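Cerato-platanin-like protein (Moniliophthora perniciosa, PDB 3SUM) is of unknown function but belongs to the cerato-platanins, small secreted fungal proteins built on a double-psi beta barrel and often linked to plant-fungus interactions. Local coordinates at residues K95-F100 with A112-A117. Residues are numbered along the deposited sequence; the frame is centred on the assembly and turned at random.
Sequences KNLTTF and AQLFSA
The hydroxyl OG1 of Thr98 hydrogen-bonds back to the carbonyl oxygen of Val94, one turn earlier in the helix, while its methyl faces Ala112. A first torsion of 64° tucks OG1 back toward the helix and swings CG2 to the side away from the carbonyl carbon. The Ala112 methyl points end-on at the flank of the Thr98 CB-CG2 bond, with 3.8 Å from Thr98 CG2 to Ala112 CB and 4.2 Å from Thr98 CB to the same carbon. The second meeting is between leucines: Leu97 CD2 comes to 4.0 Å from Leu114 CD2, and the two side chains cross at about a right angle. Leu97 carries its branch across with CG anti to the backbone N (chi1 174°), whereas Leu114 starts off at an angle and only its end bends in. Both meetings are purely apolar, and they tie the end of helix 91-97, where Thr98 leaves helical geometry, to the edge strand 111-113 and the link beyond it. Ile5 of strand 4-7 packs on Thr98, Ala112 and Leu114; Leu66 of strand 63-68 touches Leu97. Farther on, Phe115 and Ser116 form a classic beta bulge opposite Arg67, where the chain enters strand 116-120 of the double-psi barrel.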
# COMPACT_ATOMS: atom_id res chain seq x y z
N LYS A 95 -11.14 -3.10 -0.23
CA LYS A 95 -12.54 -3.10 -0.43
C LYS A 95 -12.88 -2.16 -1.56
O LYS A 95 -13.68 -2.52 -2.46
CB LYS A 95 -13.25 -2.66 0.86
CG LYS A 95 -14.68 -2.91 0.94
CD LYS A 95 -15.26 -2.19 2.25
CE LYS A 95 -14.95 -2.99 3.49
NZ LYS A 95 -15.89 -2.58 4.67
N ASN A 96 -12.27 -0.99 -1.55
CA ASN A 96 -12.55 -0.07 -2.62
C ASN A 96 -11.90 -0.47 -3.93
O ASN A 96 -12.53 -0.34 -4.97
CB ASN A 96 -12.23 1.34 -2.20
CG ASN A 96 -13.06 1.75 -0.95
OD1 ASN A 96 -14.22 1.32 -0.81
ND2 ASN A 96 -12.47 2.49 -0.04
N LEU A 97 -10.69 -1.03 -3.88
CA LEU A 97 -10.04 -1.34 -5.17
C LEU A 97 -10.79 -2.47 -5.88
O LEU A 97 -10.79 -2.54 -7.12
CB LEU A 97 -8.63 -1.86 -4.89
CG LEU A 97 -7.77 -2.40 -6.02
CD1 LEU A 97 -7.55 -1.37 -7.22
CD2 LEU A 97 -6.40 -2.85 -5.37
N THR A 98 -11.40 -3.39 -5.11
CA THR A 98 -11.81 -4.69 -5.65
C THR A 98 -13.30 -4.81 -5.59
O THR A 98 -13.85 -5.90 -5.65
CB THR A 98 -11.17 -5.88 -4.94
OG1 THR A 98 -11.62 -5.91 -3.57
CG2 THR A 98 -9.67 -5.80 -5.00
N THR A 99 -13.97 -3.66 -5.53
CA THR A 99 -15.41 -3.60 -5.72
C THR A 99 -15.69 -3.28 -7.19
O THR A 99 -15.06 -2.39 -7.78
CB THR A 99 -15.98 -2.46 -4.86
OG1 THR A 99 -15.84 -2.83 -3.48
CG2 THR A 99 -17.47 -2.28 -5.18
N PHE A 100 -16.61 -4.00 -7.80
CA PHE A 100 -16.95 -3.83 -9.19
C PHE A 100 -18.48 -3.61 -9.27
O PHE A 100 -19.26 -4.49 -8.94
CB PHE A 100 -16.56 -5.05 -10.00
CG PHE A 100 -16.93 -4.91 -11.48
CD1 PHE A 100 -16.28 -3.94 -12.28
CD2 PHE A 100 -17.96 -5.67 -12.03
CE1 PHE A 100 -16.63 -3.77 -13.61
CE2 PHE A 100 -18.29 -5.53 -13.38
CZ PHE A 100 -17.62 -4.61 -14.17
N ALA A 112 -8.15 -11.37 -3.98
CA ALA A 112 -8.54 -10.97 -5.36
C ALA A 112 -7.27 -11.00 -6.21
O ALA A 112 -6.20 -10.68 -5.74
CB ALA A 112 -9.12 -9.51 -5.33
N GLN A 113 -7.41 -11.34 -7.49
CA GLN A 113 -6.28 -11.27 -8.38
C GLN A 113 -6.34 -9.89 -9.01
O GLN A 113 -7.45 -9.43 -9.34
CB GLN A 113 -6.42 -12.36 -9.41
CG GLN A 113 -6.80 -13.61 -8.68
CD GLN A 113 -6.31 -14.80 -9.38
OE1 GLN A 113 -5.17 -14.79 -9.89
NE2 GLN A 113 -7.17 -15.84 -9.44
N LEU A 114 -5.16 -9.26 -9.13
CA LEU A 114 -5.06 -7.93 -9.73
C LEU A 114 -4.91 -8.02 -11.19
O LEU A 114 -4.32 -8.96 -11.66
CB LEU A 114 -3.90 -7.17 -9.17
CG LEU A 114 -4.05 -6.91 -7.68
CD1 LEU A 114 -2.77 -6.10 -7.24
CD2 LEU A 114 -5.34 -6.10 -7.35
N PHE A 115 -5.44 -7.03 -11.92
CA PHE A 115 -5.10 -6.92 -13.34
C PHE A 115 -3.62 -6.63 -13.54
O PHE A 115 -2.98 -7.24 -14.41
CB PHE A 115 -5.89 -5.79 -14.03
CG PHE A 115 -5.53 -5.66 -15.46
CD1 PHE A 115 -4.61 -4.72 -15.85
CD2 PHE A 115 -6.00 -6.59 -16.37
CE1 PHE A 115 -4.19 -4.61 -17.13
CE2 PHE A 115 -5.61 -6.48 -17.72
CZ PHE A 115 -4.68 -5.52 -18.09
N SER A 116 -3.05 -5.74 -12.71
CA SER A 116 -1.65 -5.38 -12.91
C SER A 116 -1.21 -4.69 -11.64
O SER A 116 -2.07 -4.21 -10.87
CB SER A 116 -1.49 -4.38 -14.06
OG SER A 116 -2.27 -3.20 -13.77
N ALA A 117 0.10 -4.61 -11.45
CA ALA A 117 0.69 -3.82 -10.37
C ALA A 117 2.03 -3.44 -10.89
O ALA A 117 2.78 -4.31 -11.39
CB ALA A 117 0.90 -4.67 -9.09